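Local structure of thiosulfate reductase (Thermus thermophilus, 2VPZ) at residues A[621-626]-A[718-723]; A[659-664]-A[739-744]; A[666-669]-A[675-678]. The protein probably reduces sulfur compounds such as thiosulfate or polysulfide, using molybdenum, two molybdopterin guanine dinucleotides and a [4Fe-4S] cluster. All blocks are in the same frame, centred on the assembly; numbering follows the deposited sequence.

Overall arrangement
The three contacts lie in the C-terminal molybdopterin dinucleotide-binding region, on or against one mixed six-stranded sheet. Strand 738-744 lies between strands 619-624 and 666-671, and strand 676-683 borders the latter on its other side. Interaction 1 brings this sheet to the cofactor. Its centre is about 13 Å from that of interaction 3 and about 18 Å from that of interaction 2; interactions 2 and 3 are about 10 Å apart. Along the chain, the hairpin of interaction 3 is nested inside the loops closed by the other two, whose segments alternate. Leu719 CD2 packs on Val739 CG2, which joins the loop of interaction 1 to the strand of interaction 2.

Interaction 1 of 3, residues A[621-626]-A[718-723]; sequences LLYGRS and YLQTRY. With MGD (2-amino-5,6-dimercapto-7-methyl-3,7,8a,9-tetrahydro-8-oxa-1,3,9,10-tetraaza-anthracen-4-one guanosine dinucleotide), chain I.
Leu621 and Gln720 are the closest backbone positions of the two segments, with CA atoms 8.7 Å apart. Residues 621-626 take in the last part of strand 619-624 and the loop that follows; residues 718-723 form a loop, with Gln720 at the centre of an inverse gamma turn. Both belong to the molybdopterin dinucleotide-binding domain, a member of the double-psi beta-barrel clan. The gap is wide, so side chains and one water span it. No direct hydrogen bond joins the segments.

Leu621 CD1 reaches Leu719 CB at 4.0 Å, and the two side chains cross at about a right angle. The same methyl also meets the amide end of Gln720. Tyr623 CG lies between its own backbone N and carbonyl carbon (chi1 56°), and from there the ring reaches the amide, with Tyr623 CD2 3.3 Å from Gln720 NE2. Ring and amide planes are 83° apart. Tyr623 OH is hydrogen-bonded to His333. Gln720 NE2 also bonds Asp716.

The strand side reaches the cofactor of chain I. Leu622 CD2 packs 3.8 Å from N7 of the cofactor's guanine. Arg625 CD lies 3.4 Å from the pterin atom C17. A second molybdopterin guanine dinucleotide is hydrogen-bonded to Arg625 NH1, so this arginine contacts both cofactors; Gln720 OE1 makes a weak hydrogen bond to the second one. Ser626 O accepts a weak bond from N19 of the chain I cofactor at 3.0 Å. A water completes the contact, donating to Leu621 O at 3.0 Å and accepting from Gln720 NE2 at 3.1 Å.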
loop_
_atom_site.group_PDB
_atom_site.type_symbol
_atom_site.label_atom_id
_atom_site.label_comp_id
_atom_site.label_asym_id
_atom_site.label_seq_id
_atom_site.Cartn_x
_atom_site.Cartn_y
_atom_site.Cartn_z
ATOM N N LEU A 621 8.784 36.899 10.625
ATOM C CA LEU A 621 7.337 36.733 10.480
ATOM C C LEU A 621 7.012 36.520 8.988
ATOM O O LEU A 621 7.108 37.472 8.208
ATOM C CB LEU A 621 6.607 37.979 10.988
ATOM C CG LEU A 621 5.164 38.006 11.542
ATOM C CD1 LEU A 621 4.437 39.300 11.110
ATOM C CD2 LEU A 621 4.411 36.759 11.072
ATOM N N LEU A 622 6.686 35.276 8.581
ATOM C CA LEU A 622 6.352 34.995 7.185
ATOM C C LEU A 622 4.799 34.937 7.166
ATOM O O LEU A 622 4.167 34.790 8.212
ATOM C CB LEU A 622 7.034 33.709 6.685
ATOM C CG LEU A 622 8.589 33.582 6.784
ATOM C CD1 LEU A 622 9.099 32.246 6.171
ATOM C CD2 LEU A 622 9.272 34.783 6.090
ATOM N N TYR A 623 4.170 35.082 5.998
ATOM C CA TYR A 623 2.717 35.105 5.972
ATOM C C TYR A 623 2.233 34.662 4.587
ATOM O O TYR A 623 3.013 34.595 3.639
ATOM C CB TYR A 623 2.242 36.515 6.319
ATOM C CG TYR A 623 2.835 37.566 5.402
ATOM C CD1 TYR A 623 2.261 37.850 4.162
ATOM C CD2 TYR A 623 4.052 38.213 5.715
ATOM C CE1 TYR A 623 2.857 38.721 3.252
ATOM C CE2 TYR A 623 4.659 39.085 4.818
ATOM C CZ TYR A 623 4.053 39.341 3.577
ATOM O OH TYR A 623 4.642 40.192 2.675
ATOM N N GLY A 624 0.950 34.354 4.462
ATOM C CA GLY A 624 0.448 33.905 3.197
ATOM C C GLY A 624 -1.038 33.663 3.169
ATOM O O GLY A 624 -1.788 34.216 3.979
ATOM N N ARG A 625 -1.467 32.788 2.260
ATOM C CA ARG A 625 -2.877 32.489 2.073
ATOM C C ARG A 625 -3.415 31.169 2.618
ATOM O O ARG A 625 -2.709 30.152 2.651
ATOM C CB ARG A 625 -3.215 32.578 0.586
ATOM C CG ARG A 625 -2.642 33.795 -0.145
ATOM C CD ARG A 625 -3.262 35.103 0.364
ATOM N NE ARG A 625 -2.758 36.298 -0.311
ATOM C CZ ARG A 625 -2.315 37.407 0.285
ATOM N NH1 ARG A 625 -2.304 37.502 1.610
ATOM N NH2 ARG A 625 -1.869 38.423 -0.457
ATOM N N SER A 626 -4.694 31.196 3.036
ATOM C CA SER A 626 -5.472 30.012 3.496
ATOM C C SER A 626 -6.294 29.657 2.198
ATOM O O SER A 626 -6.957 30.521 1.633
ATOM C CB SER A 626 -6.378 30.400 4.691
ATOM O OG SER A 626 -7.358 29.420 4.940
ATOM N N TYR A 718 -1.064 44.069 11.861
ATOM C CA TYR A 718 -0.904 44.815 13.108
ATOM C C TYR A 718 0.501 44.574 13.688
ATOM O O TYR A 718 0.952 45.316 14.560
ATOM C CB TYR A 718 -1.965 44.460 14.152
ATOM C CG TYR A 718 -3.208 45.325 14.081
ATOM C CD1 TYR A 718 -4.181 45.075 13.130
ATOM C CD2 TYR A 718 -3.407 46.396 14.964
ATOM C CE1 TYR A 718 -5.328 45.857 13.048
ATOM C CE2 TYR A 718 -4.560 47.197 14.890
ATOM C CZ TYR A 718 -5.522 46.915 13.925
ATOM O OH TYR A 718 -6.678 47.657 13.822
ATOM N N LEU A 719 1.203 43.558 13.204
ATOM C CA LEU A 719 2.556 43.279 13.701
ATOM C C LEU A 719 3.607 43.864 12.779
ATOM O O LEU A 719 4.779 43.940 13.136
ATOM C CB LEU A 719 2.797 41.777 13.827
ATOM C CG LEU A 719 2.139 41.076 15.001
ATOM C CD1 LEU A 719 1.947 39.583 14.727
ATOM C CD2 LEU A 719 3.001 41.292 16.237
ATOM N N GLN A 720 3.178 44.231 11.572
ATOM C CA GLN A 720 4.072 44.808 10.563
ATOM C C GLN A 720 4.083 46.328 10.747
ATOM O O GLN A 720 3.434 47.108 10.052
ATOM C CB GLN A 720 3.644 44.353 9.150
ATOM C CG GLN A 720 4.064 42.894 8.860
ATOM C CD GLN A 720 3.047 42.065 8.059
ATOM O OE1 GLN A 720 1.882 42.450 7.910
ATOM N NE2 GLN A 720 3.490 40.896 7.563
ATOM N N THR A 721 4.850 46.708 11.748
ATOM C CA THR A 721 5.001 48.074 12.171
ATOM C C THR A 721 5.936 48.902 11.259
ATOM O O THR A 721 5.664 50.073 10.983
ATOM C CB THR A 721 5.494 48.085 13.654
ATOM O OG1 THR A 721 4.399 48.260 14.531
ATOM C CG2 THR A 721 6.558 49.147 13.858
ATOM N N ARG A 722 7.001 48.249 10.794
ATOM C CA ARG A 722 8.030 48.829 9.902
ATOM C C ARG A 722 8.033 48.147 8.508
ATOM O O ARG A 722 7.434 47.093 8.347
ATOM C CB ARG A 722 9.438 48.638 10.523
ATOM C CG ARG A 722 9.609 49.015 12.018
ATOM C CD ARG A 722 10.915 48.418 12.620
ATOM N NE ARG A 722 11.281 48.844 13.978
ATOM C CZ ARG A 722 12.405 48.506 14.617
ATOM N NH1 ARG A 722 13.297 47.723 14.025
ATOM N NH2 ARG A 722 12.653 48.958 15.852
ATOM N N TYR A 723 8.681 48.768 7.516
ATOM C CA TYR A 723 8.826 48.197 6.158
ATOM C C TYR A 723 10.034 48.826 5.421
ATOM O O TYR A 723 10.372 49.973 5.700
ATOM C CB TYR A 723 7.557 48.402 5.315
ATOM C CG TYR A 723 7.167 49.839 5.052
ATOM C CD1 TYR A 723 7.677 50.546 3.942
ATOM C CD2 TYR A 723 6.283 50.512 5.902
ATOM C CE1 TYR A 723 7.311 51.884 3.689
ATOM C CE2 TYR A 723 5.906 51.843 5.677
ATOM C CZ TYR A 723 6.419 52.534 4.567
ATOM O OH TYR A 723 6.047 53.849 4.327
HETATM P PB MGD I . 4.479 34.543 -2.323
HETATM O O1B MGD I . 4.720 35.668 -1.396
HETATM O O2B MGD I . 5.336 34.338 -3.467
HETATM O O3B MGD I . 2.945 34.872 -2.637
HETATM O O3A MGD I . 0.457 34.639 -3.120
HETATM P PA MGD I . 1.887 34.455 -3.759
HETATM O O1A MGD I . 1.845 35.349 -4.908
HETATM O O2A MGD I . 2.049 33.061 -4.139
HETATM O "O5'" MGD I . 4.472 33.198 -1.540
HETATM C "C5'" MGD I . 4.136 32.936 -0.176
HETATM C "C4'" MGD I . 5.237 31.946 0.170
HETATM O "O4'" MGD I . 6.391 32.770 0.144
HETATM C "C3'" MGD I . 5.234 31.306 1.584
HETATM O "O3'" MGD I . 5.419 29.869 1.508
HETATM C "C2'" MGD I . 6.454 31.922 2.313
HETATM O "O2'" MGD I . 7.196 30.879 2.932
HETATM C "C1'" MGD I . 7.323 32.349 1.156
HETATM N N9 MGD I . 8.536 33.169 1.422
HETATM C C8 MGD I . 8.699 34.090 2.424
HETATM N N7 MGD I . 9.938 34.657 2.388
HETATM C C5 MGD I . 10.597 34.072 1.355
HETATM C C6 MGD I . 11.970 34.142 0.814
HETATM O O6 MGD I . 12.733 34.976 1.313
HETATM N N1 MGD I . 12.296 33.387 -0.234
HETATM C C2 MGD I . 11.428 32.488 -0.774
HETATM N N2 MGD I . 11.813 31.721 -1.855
HETATM N N3 MGD I . 10.143 32.354 -0.324
HETATM C C4 MGD I . 9.676 33.100 0.714
HETATM C C10 MGD I . -0.301 35.813 -2.919
HETATM C C11 MGD I . -1.250 35.851 -4.073
HETATM O O11 MGD I . -2.189 34.778 -3.911
HETATM C C12 MGD I . -1.847 37.255 -4.351
HETATM S S12 MGD I . -0.870 38.617 -4.512
HETATM C C13 MGD I . -3.202 37.482 -4.494
HETATM S S13 MGD I . -3.784 39.026 -4.919
HETATM C C14 MGD I . -4.196 36.364 -4.310
HETATM N N15 MGD I . -4.909 36.353 -3.087
HETATM C C16 MGD I . -5.448 35.196 -2.585
HETATM C C17 MGD I . -6.260 35.095 -1.320
HETATM O O17 MGD I . -6.533 36.145 -0.674
HETATM N N18 MGD I . -6.770 33.876 -0.933
HETATM C C19 MGD I . -6.437 32.778 -1.659
HETATM N N19 MGD I . -6.875 31.620 -1.205
HETATM N N20 MGD I . -5.671 32.742 -2.800
HETATM C C21 MGD I . -5.212 33.932 -3.294
HETATM N N22 MGD I . -4.449 34.006 -4.373
HETATM C C23 MGD I . -3.499 35.047 -4.587
HETATM O O HOH W 1 6.513 40.387 8.265
#

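Interaction 2 of 3, residues A[659-664]-A[739-744]; sequences LGLKEG and VRLEKA
Leu661 forms the centre of the contact, using both of its methyl groups. Its CD2 lies 3.8 Å from Lys743 CG, on the aliphatic part of the lysine. Its CD1 meets Leu741 CD1 at 4.0 Å. The side chains of Leu661 and Lys743 lie alongside one another and point opposite ways. With CG of Leu661 anti to its carbonyl carbon (chi1 -49°), the fork points at the strand: CD1 goes to Leu741 and CD2 to Lys743. The bent chain of Lys743 carries NZ to 3.9 Å from Gly660 O, too far for a hydrogen bond. No hydrogen bond crosses between the segments, so the contact is chiefly apolar.

Around this cluster lie residues of the neighbouring strands. Val667 touches both Leu661 and Leu741, and Tyr619 and Val693 also pack on Leu741. Asp665 OD2 accepts a bond from Lys662 N, a hydrogen bond within the loop itself; Lys743 NZ forms a long, weak ion pair with the same oxygen. Glu663 packs on a polar side chain of another protein chain.

Leu659 is the first residue to leave helix 653-658. Residues 659-664 thus make up most of the connection from this helix to strand 666-671. This is a helix-to-strand loop laid against the mixed sheet of the dinucleotide-binding domain, away from the cofactor sites.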
loop_
_atom_site.group_PDB
_atom_site.type_symbol
_atom_site.label_atom_id
_atom_site.label_comp_id
_atom_site.label_asym_id
_atom_site.label_seq_id
_atom_site.Cartn_x
_atom_site.Cartn_y
_atom_site.Cartn_z
ATOM N N LEU A 659 11.133 26.095 23.967
ATOM C CA LEU A 659 10.156 27.017 24.561
ATOM C C LEU A 659 9.316 25.888 25.286
ATOM O O LEU A 659 9.715 24.749 25.215
ATOM C CB LEU A 659 9.358 27.742 23.443
ATOM C CG LEU A 659 10.329 28.537 22.525
ATOM C CD1 LEU A 659 9.573 29.407 21.515
ATOM C CD2 LEU A 659 11.259 29.415 23.381
ATOM N N GLY A 660 8.242 26.149 26.036
ATOM C CA GLY A 660 7.569 25.001 26.643
ATOM C C GLY A 660 6.193 24.879 26.026
ATOM O O GLY A 660 5.164 24.858 26.717
ATOM N N LEU A 661 6.159 24.780 24.703
ATOM C CA LEU A 661 4.905 24.774 23.936
ATOM C C LEU A 661 4.462 23.475 23.290
ATOM O O LEU A 661 5.258 22.794 22.665
ATOM C CB LEU A 661 4.999 25.886 22.857
ATOM C CG LEU A 661 5.450 27.296 23.300
ATOM C CD1 LEU A 661 5.879 28.174 22.091
ATOM C CD2 LEU A 661 4.323 27.967 24.114
ATOM N N LYS A 662 3.202 23.094 23.412
ATOM C CA LYS A 662 2.771 21.883 22.741
ATOM C C LYS A 662 1.583 22.066 21.808
ATOM O O LYS A 662 1.083 23.185 21.611
ATOM C CB LYS A 662 2.607 20.696 23.696
ATOM C CG LYS A 662 2.021 21.005 25.075
ATOM C CD LYS A 662 2.710 20.194 26.187
ATOM C CE LYS A 662 4.172 20.648 26.396
ATOM N NZ LYS A 662 4.990 19.692 27.224
ATOM N N GLU A 663 1.103 20.961 21.266
ATOM C CA GLU A 663 0.016 20.959 20.319
ATOM C C GLU A 663 -1.200 21.881 20.468
ATOM O O GLU A 663 -1.523 22.658 19.558
ATOM C CB GLU A 663 -0.440 19.530 20.046
ATOM C CG GLU A 663 -0.423 19.166 18.580
ATOM C CD GLU A 663 0.358 17.881 18.307
ATOM O OE1 GLU A 663 0.118 16.895 19.048
ATOM O OE2 GLU A 663 1.187 17.872 17.369
ATOM N N GLY A 664 -1.882 21.843 21.591
ATOM C CA GLY A 664 -3.045 22.716 21.723
ATOM C C GLY A 664 -2.859 24.056 22.414
ATOM O O GLY A 664 -3.830 24.712 22.745
ATOM N N VAL A 739 9.273 38.710 15.228
ATOM C CA VAL A 739 8.281 38.451 16.248
ATOM C C VAL A 739 8.755 37.368 17.245
ATOM O O VAL A 739 9.544 36.491 16.865
ATOM C CB VAL A 739 6.974 38.000 15.513
ATOM C CG1 VAL A 739 6.958 36.480 15.345
ATOM C CG2 VAL A 739 5.753 38.537 16.212
ATOM N N ARG A 740 8.337 37.457 18.515
ATOM C CA ARG A 740 8.667 36.435 19.521
ATOM C C ARG A 740 7.356 35.923 20.164
ATOM O O ARG A 740 6.341 36.630 20.155
ATOM C CB ARG A 740 9.626 36.962 20.574
ATOM C CG ARG A 740 8.970 37.936 21.449
ATOM C CD ARG A 740 9.931 38.698 22.275
ATOM N NE ARG A 740 9.253 38.918 23.520
ATOM C CZ ARG A 740 8.750 40.069 23.892
ATOM N NH1 ARG A 740 8.888 41.104 23.093
ATOM N NH2 ARG A 740 8.067 40.178 25.033
ATOM N N LEU A 741 7.368 34.701 20.698
ATOM C CA LEU A 741 6.170 34.083 21.273
ATOM C C LEU A 741 6.138 34.022 22.812
ATOM O O LEU A 741 7.099 33.593 23.448
ATOM C CB LEU A 741 5.930 32.678 20.668
ATOM C CG LEU A 741 6.535 32.001 19.422
ATOM C CD1 LEU A 741 5.563 30.851 19.123
ATOM C CD2 LEU A 741 6.724 32.882 18.153
ATOM N N GLU A 742 5.005 34.428 23.380
ATOM C CA GLU A 742 4.764 34.512 24.819
ATOM C C GLU A 742 3.540 33.640 25.167
ATOM O O GLU A 742 2.466 33.856 24.611
ATOM C CB GLU A 742 4.512 35.992 25.145
ATOM C CG GLU A 742 4.295 36.419 26.599
ATOM C CD GLU A 742 4.056 37.939 26.734
ATOM O OE1 GLU A 742 2.875 38.366 26.755
ATOM O OE2 GLU A 742 5.068 38.689 26.796
ATOM N N LYS A 743 3.703 32.655 26.052
ATOM C CA LYS A 743 2.609 31.753 26.465
ATOM C C LYS A 743 1.336 32.533 26.888
ATOM O O LYS A 743 1.403 33.488 27.664
ATOM C CB LYS A 743 3.070 30.827 27.608
ATOM C CG LYS A 743 2.843 29.304 27.404
ATOM C CD LYS A 743 1.409 28.907 26.981
ATOM C CE LYS A 743 0.991 27.517 27.532
ATOM N NZ LYS A 743 2.094 26.705 28.191
ATOM N N ALA A 744 0.179 32.114 26.385
ATOM C CA ALA A 744 -1.092 32.777 26.668
ATOM C C ALA A 744 -2.185 31.748 26.987
ATOM O O ALA A 744 -1.961 30.558 26.799
ATOM C CB ALA A 744 -1.507 33.640 25.439
#

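Interaction 3 of 3, residues A[666-669]-A[675-678]; sequences YVML and VKEG
Met668 curls across to Lys676, Glu677 and Gly678 of the partner strand. Its CB leaves strand 666-669 with CG anti to the carbonyl carbon (chi1 -63°). Further bends about chi2 and chi3 bring the chain end nearer the other segment. SD comes 3.8 Å from Gly678 C. The terminal CE then lies against backbone, 3.5 Å from Gly678 N and 3.6 Å from Glu677 C. The same methyl touches Lys676 CB at 3.8 Å. The tip thus spans three successive residues.

The backbones pair beside it. Leu669 and Glu677 are an antiparallel hydrogen-bonded pair, and Glu677 N donates to Leu669 O at 2.9 Å. Lys676 CA adds a CA-H...O contact of 3.2 Å to Leu669 O. The polar ends turn to other partners. Lys676 NZ forms a salt bridge with Glu742; Glu677 OE1 accepts a hydrogen bond from Ser715 N, and OE2 pairs with Lys702 NZ in a salt bridge.

The short segments run antiparallel, 141° between their directions, and belong to a beta hairpin. On the other edge of 666-669, the backbone of Met668 is hydrogen-bonded to that of Glu742, and Leu669 packs on Val739 and Leu741 of strand 738-744.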
loop_
_atom_site.group_PDB
_atom_site.type_symbol
_atom_site.label_atom_id
_atom_site.label_comp_id
_atom_site.label_asym_id
_atom_site.label_seq_id
_atom_site.Cartn_x
_atom_site.Cartn_y
_atom_site.Cartn_z
ATOM N N TYR A 666 -1.813 28.117 23.173
ATOM C CA TYR A 666 -2.057 29.419 22.567
ATOM C C TYR A 666 -0.880 30.289 22.925
ATOM O O TYR A 666 -0.129 30.004 23.861
ATOM C CB TYR A 666 -3.381 30.013 22.995
ATOM C CG TYR A 666 -4.488 29.429 22.160
ATOM C CD1 TYR A 666 -4.938 28.130 22.385
ATOM C CD2 TYR A 666 -5.027 30.149 21.083
ATOM C CE1 TYR A 666 -5.891 27.545 21.571
ATOM C CE2 TYR A 666 -5.986 29.583 20.249
ATOM C CZ TYR A 666 -6.418 28.273 20.499
ATOM O OH TYR A 666 -7.363 27.703 19.673
ATOM N N VAL A 667 -0.737 31.374 22.179
ATOM C CA VAL A 667 0.419 32.247 22.382
ATOM C C VAL A 667 0.109 33.671 21.893
ATOM O O VAL A 667 -0.799 33.854 21.070
ATOM C CB VAL A 667 1.594 31.643 21.496
ATOM C CG1 VAL A 667 2.218 32.741 20.642
ATOM C CG2 VAL A 667 2.650 30.922 22.357
ATOM N N MET A 668 0.799 34.672 22.442
ATOM C CA MET A 668 0.678 36.054 21.909
ATOM C C MET A 668 1.948 36.246 21.061
ATOM O O MET A 668 3.016 35.729 21.417
ATOM C CB MET A 668 0.726 37.161 22.990
ATOM C CG MET A 668 -0.363 37.188 24.042
ATOM S SD MET A 668 -2.033 37.532 23.347
ATOM C CE MET A 668 -1.827 39.208 22.660
ATOM N N LEU A 669 1.823 36.967 19.949
ATOM C CA LEU A 669 2.996 37.309 19.118
ATOM C C LEU A 669 3.347 38.798 19.454
ATOM O O LEU A 669 2.496 39.685 19.400
ATOM C CB LEU A 669 2.692 37.168 17.591
ATOM C CG LEU A 669 2.323 35.743 17.153
ATOM C CD1 LEU A 669 1.822 35.748 15.708
ATOM C CD2 LEU A 669 3.516 34.761 17.318
ATOM N N VAL A 675 4.362 45.638 19.953
ATOM C CA VAL A 675 2.961 45.377 19.616
ATOM C C VAL A 675 2.654 43.857 19.767
ATOM O O VAL A 675 3.416 42.994 19.282
ATOM C CB VAL A 675 2.562 45.884 18.150
ATOM C CG1 VAL A 675 1.085 45.606 17.867
ATOM C CG2 VAL A 675 2.842 47.403 18.017
ATOM N N LYS A 676 1.573 43.550 20.505
ATOM C CA LYS A 676 1.056 42.194 20.795
ATOM C C LYS A 676 -0.131 41.864 19.885
ATOM O O LYS A 676 -0.988 42.726 19.679
ATOM C CB LYS A 676 0.548 42.090 22.241
ATOM C CG LYS A 676 1.527 41.684 23.298
ATOM C CD LYS A 676 1.149 42.329 24.633
ATOM C CE LYS A 676 2.147 42.013 25.740
ATOM N NZ LYS A 676 1.905 40.667 26.370
ATOM N N GLU A 677 -0.207 40.638 19.376
ATOM C CA GLU A 677 -1.352 40.258 18.552
ATOM C C GLU A 677 -2.164 39.046 19.115
ATOM O O GLU A 677 -1.639 37.925 19.216
ATOM C CB GLU A 677 -0.950 40.087 17.059
ATOM C CG GLU A 677 -1.390 41.291 16.188
ATOM C CD GLU A 677 -2.903 41.534 16.271
ATOM O OE1 GLU A 677 -3.645 40.600 15.896
ATOM O OE2 GLU A 677 -3.335 42.616 16.723
ATOM N N GLY A 678 -3.406 39.379 19.529
ATOM C CA GLY A 678 -4.423 38.482 20.114
ATOM C C GLY A 678 -4.000 37.034 20.183
ATOM O O GLY A 678 -3.251 36.666 19.259
#